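Local coordinates for hypothetical protein Atu2144 (Agrobacterium tumefaciens, PDB 2ODF) that is of unknown function but belongs to the N-formylglutamate amidohydrolase family and is therefore probably a hydrolase of amide bonds, at residues A[178-192]-A[243-255]. Numbering follows the deposited sequence.
Sequences RLADAMLAGAEGASL and FLHELMGKALSSI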
loop_
_atom_site.group_PDB
_atom_site.type_symbol
_atom_site.label_atom_id
_atom_site.label_comp_id
_atom_site.label_asym_id
_atom_site.label_seq_id
_atom_site.Cartn_x
_atom_site.Cartn_y
_atom_site.Cartn_z
ATOM N N ARG A 178 21.941 16.086 -10.717
ATOM C CA ARG A 178 22.841 17.132 -10.239
ATOM C C ARG A 178 23.916 16.561 -9.299
ATOM O O ARG A 178 25.107 16.749 -9.524
ATOM C CB ARG A 178 22.077 18.263 -9.527
ATOM C CG ARG A 178 21.166 19.113 -10.418
ATOM C CD ARG A 178 20.299 20.063 -9.577
ATOM N NE ARG A 178 19.339 19.320 -8.747
ATOM C CZ ARG A 178 18.680 19.810 -7.708
ATOM N NH1 ARG A 178 18.863 21.058 -7.312
ATOM N NH2 ARG A 178 17.851 19.035 -7.025
ATOM N N LEU A 179 23.498 15.898 -8.234
ATOM C CA LEU A 179 24.475 15.301 -7.313
ATOM C C LEU A 179 25.294 14.217 -7.991
ATOM O O LEU A 179 26.507 14.150 -7.811
ATOM C CB LEU A 179 23.808 14.759 -6.052
ATOM C CG LEU A 179 24.738 14.180 -4.959
ATOM C CD1 LEU A 179 25.926 15.077 -4.626
ATOM C CD2 LEU A 179 23.909 13.865 -3.681
ATOM N N ALA A 180 24.642 13.376 -8.782
ATOM C CA ALA A 180 25.324 12.297 -9.468
ATOM C C ALA A 180 26.443 12.846 -10.356
ATOM O O ALA A 180 27.555 12.329 -10.350
ATOM C CB ALA A 180 24.323 11.471 -10.324
ATOM N N ASP A 181 26.109 13.857 -11.156
ATOM C CA ASP A 181 27.065 14.496 -12.062
ATOM C C ASP A 181 28.272 15.013 -11.295
ATOM O O ASP A 181 29.402 14.827 -11.728
ATOM C CB ASP A 181 26.420 15.682 -12.802
ATOM C CG ASP A 181 25.411 15.262 -13.871
ATOM O OD1 ASP A 181 25.387 14.078 -14.267
ATOM O OD2 ASP A 181 24.609 16.133 -14.322
ATOM N N ALA A 182 28.024 15.695 -10.181
ATOM C CA ALA A 182 29.075 16.224 -9.331
ATOM C C ALA A 182 29.970 15.094 -8.798
ATOM O O ALA A 182 31.196 15.229 -8.778
ATOM C CB ALA A 182 28.478 17.018 -8.165
ATOM N N MET A 183 29.366 13.995 -8.351
ATOM C CA MET A 183 30.118 12.851 -7.817
ATOM C C MET A 183 30.894 12.105 -8.914
ATOM O O MET A 183 32.054 11.680 -8.710
ATOM C CB MET A 183 29.174 11.873 -7.090
ATOM C CG MET A 183 28.681 12.361 -5.737
ATOM S SD MET A 183 27.525 11.290 -4.803
ATOM C CE MET A 183 28.676 10.025 -4.170
ATOM N N LEU A 184 30.289 11.959 -10.084
ATOM C CA LEU A 184 30.970 11.270 -11.149
ATOM C C LEU A 184 32.182 12.096 -11.641
ATOM O O LEU A 184 33.224 11.544 -11.969
ATOM C CB LEU A 184 29.996 10.960 -12.280
ATOM C CG LEU A 184 29.087 9.790 -11.910
ATOM C CD1 LEU A 184 27.778 9.818 -12.721
ATOM C CD2 LEU A 184 29.837 8.448 -12.058
ATOM N N ALA A 185 32.035 13.418 -11.661
ATOM C CA ALA A 185 33.141 14.298 -12.078
ATOM C C ALA A 185 34.239 14.261 -11.032
ATOM O O ALA A 185 35.430 14.227 -11.347
ATOM C CB ALA A 185 32.632 15.727 -12.306
ATOM N N GLY A 186 33.826 14.230 -9.777
ATOM C CA GLY A 186 34.749 14.144 -8.672
ATOM C C GLY A 186 35.465 12.814 -8.580
ATOM O O GLY A 186 36.507 12.718 -7.957
ATOM N N ALA A 187 34.908 11.792 -9.195
ATOM C CA ALA A 187 35.475 10.465 -9.129
ATOM C C ALA A 187 36.425 10.211 -10.280
ATOM O O ALA A 187 37.018 9.129 -10.346
ATOM C CB ALA A 187 34.321 9.389 -9.122
ATOM N N GLU A 188 36.589 11.166 -11.200
ATOM C CA GLU A 188 37.605 11.010 -12.247
ATOM C C GLU A 188 38.964 10.888 -11.554
ATOM O O GLU A 188 39.302 11.702 -10.715
ATOM C CB GLU A 188 37.597 12.157 -13.260
ATOM C CG GLU A 188 38.731 12.112 -14.325
ATOM C CD GLU A 188 40.106 12.589 -13.800
ATOM O OE1 GLU A 188 40.176 13.598 -13.046
ATOM O OE2 GLU A 188 41.116 11.930 -14.123
ATOM N N GLY A 189 39.683 9.821 -11.887
ATOM C CA GLY A 189 41.019 9.558 -11.365
ATOM C C GLY A 189 41.016 8.718 -10.101
ATOM O O GLY A 189 42.065 8.429 -9.561
ATOM N N ALA A 190 39.843 8.336 -9.599
ATOM C CA ALA A 190 39.783 7.549 -8.369
ATOM C C ALA A 190 40.305 6.150 -8.681
ATOM O O ALA A 190 40.211 5.698 -9.817
ATOM C CB ALA A 190 38.326 7.471 -7.874
ATOM N N SER A 191 40.815 5.463 -7.676
ATOM C CA SER A 191 41.288 4.076 -7.825
ATOM C C SER A 191 40.145 3.070 -8.055
ATOM O O SER A 191 40.369 2.010 -8.610
ATOM C CB SER A 191 42.060 3.652 -6.597
ATOM O OG SER A 191 41.248 3.628 -5.441
ATOM N N LEU A 192 38.933 3.410 -7.609
ATOM C CA LEU A 192 37.769 2.561 -7.820
ATOM C C LEU A 192 37.197 2.796 -9.199
ATOM O O LEU A 192 37.300 3.901 -9.714
ATOM C CB LEU A 192 36.707 2.863 -6.752
ATOM C CG LEU A 192 37.131 2.478 -5.337
ATOM C CD1 LEU A 192 36.232 3.043 -4.248
ATOM C CD2 LEU A 192 37.212 0.960 -5.234
ATOM N N PHE A 243 36.002 6.819 1.656
ATOM C CA PHE A 243 36.062 7.180 0.247
ATOM C C PHE A 243 34.830 7.985 -0.167
ATOM O O PHE A 243 34.928 8.993 -0.858
ATOM C CB PHE A 243 36.164 5.938 -0.637
ATOM C CG PHE A 243 36.139 6.254 -2.093
ATOM C CD1 PHE A 243 37.296 6.659 -2.742
ATOM C CD2 PHE A 243 34.962 6.188 -2.809
ATOM C CE1 PHE A 243 37.280 6.993 -4.083
ATOM C CE2 PHE A 243 34.929 6.508 -4.162
ATOM C CZ PHE A 243 36.092 6.914 -4.802
ATOM N N LEU A 244 33.660 7.488 0.232
ATOM C CA LEU A 244 32.390 8.071 -0.184
ATOM C C LEU A 244 32.117 9.382 0.544
ATOM O O LEU A 244 31.525 10.281 -0.028
ATOM C CB LEU A 244 31.247 7.087 0.067
ATOM C CG LEU A 244 31.159 5.856 -0.830
ATOM C CD1 LEU A 244 30.116 4.873 -0.248
ATOM C CD2 LEU A 244 30.798 6.221 -2.290
ATOM N N HIS A 245 32.556 9.487 1.798
ATOM C CA HIS A 245 32.456 10.734 2.537
ATOM C C HIS A 245 33.285 11.827 1.844
ATOM O O HIS A 245 32.816 12.947 1.671
ATOM C CB HIS A 245 32.906 10.549 3.989
ATOM C CG HIS A 245 32.900 11.821 4.775
ATOM N ND1 HIS A 245 31.739 12.463 5.138
ATOM C CD2 HIS A 245 33.911 12.599 5.214
ATOM C CE1 HIS A 245 32.033 13.580 5.775
ATOM N NE2 HIS A 245 33.345 13.681 5.840
ATOM N N GLU A 246 34.493 11.478 1.414
ATOM C CA GLU A 246 35.348 12.411 0.665
ATOM C C GLU A 246 34.696 12.859 -0.635
ATOM O O GLU A 246 34.554 14.047 -0.855
ATOM C CB GLU A 246 36.709 11.770 0.379
ATOM C CG GLU A 246 37.544 11.527 1.619
ATOM C CD GLU A 246 38.462 12.702 2.000
ATOM O OE1 GLU A 246 38.191 13.862 1.587
ATOM O OE2 GLU A 246 39.465 12.438 2.720
ATOM N N LEU A 247 34.280 11.893 -1.457
ATOM C CA LEU A 247 33.641 12.116 -2.755
ATOM C C LEU A 247 32.346 12.929 -2.699
ATOM O O LEU A 247 32.193 13.935 -3.408
ATOM C CB LEU A 247 33.352 10.773 -3.437
ATOM C CG LEU A 247 32.845 10.785 -4.888
ATOM C CD1 LEU A 247 33.902 11.381 -5.811
ATOM C CD2 LEU A 247 32.450 9.374 -5.369
ATOM N N MET A 248 31.409 12.497 -1.855
ATOM C CA MET A 248 30.134 13.175 -1.782
ATOM C C MET A 248 30.243 14.518 -1.059
ATOM O O MET A 248 29.607 15.476 -1.469
ATOM C CB MET A 248 29.028 12.272 -1.193
ATOM C CG MET A 248 27.581 12.891 -1.285
ATOM S SD MET A 248 26.264 11.651 -0.937
ATOM C CE MET A 248 26.803 11.026 0.606
ATOM N N GLY A 249 31.077 14.623 -0.026
ATOM C CA GLY A 249 31.301 15.916 0.624
ATOM C C GLY A 249 31.847 16.977 -0.330
ATOM O O GLY A 249 31.347 18.098 -0.375
ATOM N N LYS A 250 32.870 16.615 -1.102
ATOM C CA LYS A 250 33.427 17.525 -2.096
ATOM C C LYS A 250 32.399 17.869 -3.151
ATOM O O LYS A 250 32.304 19.033 -3.568
ATOM C CB LYS A 250 34.677 16.932 -2.748
ATOM C CG LYS A 250 35.880 16.922 -1.806
ATOM C CD LYS A 250 37.189 16.720 -2.567
ATOM C CE LYS A 250 37.711 18.016 -3.179
ATOM N NZ LYS A 250 38.351 17.755 -4.501
ATOM N N ALA A 251 31.611 16.865 -3.560
ATOM C CA ALA A 251 30.584 17.044 -4.578
ATOM C C ALA A 251 29.576 18.085 -4.133
ATOM O O ALA A 251 29.208 18.977 -4.900
ATOM C CB ALA A 251 29.861 15.711 -4.877
ATOM N N LEU A 252 29.124 17.962 -2.885
ATOM C CA LEU A 252 28.106 18.862 -2.357
ATOM C C LEU A 252 28.648 20.280 -2.260
ATOM O O LEU A 252 27.931 21.253 -2.531
ATOM C CB LEU A 252 27.601 18.383 -0.998
ATOM C CG LEU A 252 26.688 17.140 -1.060
ATOM C CD1 LEU A 252 26.538 16.534 0.306
ATOM C CD2 LEU A 252 25.334 17.444 -1.668
ATOM N N SER A 253 29.924 20.389 -1.899
ATOM C CA SER A 253 30.575 21.701 -1.850
ATOM C C SER A 253 30.691 22.352 -3.218
ATOM O O SER A 253 30.524 23.557 -3.332
ATOM C CB SER A 253 31.951 21.613 -1.181
ATOM O OG SER A 253 31.809 21.277 0.181
ATOM N N SER A 254 30.999 21.577 -4.248
ATOM C CA SER A 254 31.050 22.130 -5.588
ATOM C C SER A 254 29.706 22.648 -6.041
ATOM O O SER A 254 29.661 23.642 -6.750
ATOM C CB SER A 254 31.515 21.102 -6.598
ATOM O OG SER A 254 32.776 20.627 -6.204
ATOM N N ILE A 255 28.621 21.967 -5.660
ATOM C CA ILE A 255 27.281 22.314 -6.140
ATOM C C ILE A 255 26.784 23.591 -5.499
ATOM O O ILE A 255 26.031 24.338 -6.110
ATOM C CB ILE A 255 26.242 21.214 -5.839
ATOM C CG1 ILE A 255 26.474 20.006 -6.732
ATOM C CG2 ILE A 255 24.804 21.729 -6.063
ATOM C CD1 ILE A 255 25.632 18.800 -6.320
#
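Ala182 and Ala251 meet methyl to methyl, CB to CB 3.8 Å, where two helices pack on one face of the mixed sheet of an alpha/beta fold. Side chains this small let the axes of 178-186 and 243-255 approach to 8.5 Å, their N-to-C directions 120° apart. To one side, Leu179 enters as a knob into the hole formed by Met248, Ala251, Leu252 and Ile255. Its CG is anti to the backbone N (chi1 -176°), which brings the branched end down among them, CD1 3.8 Å from Leu252 CD2. Met183 slants across Met248 and meets Leu247 at about a right angle; its unbranched chain bends at the last torsion, setting CE 3.7 Å from Met248 CB. Leu247 in turn pushes CD1 against the bare backbone of Gly186, 3.5 Å from its C atom. Beyond the helix, a type II turn from Ala187 to Ala190, with Gly189 at positive phi, leads the chain on to Phe243. Ala190 CB touches the ring edge in plane, whereas Leu192 CD1 stands over one face, 3.6 Å from the centroid and 10° off the normal. Underneath, Val222 touches Leu179 and Met183. Asp181 OD1 forms a salt bridge with Arg196 NH1 of strand 194-196.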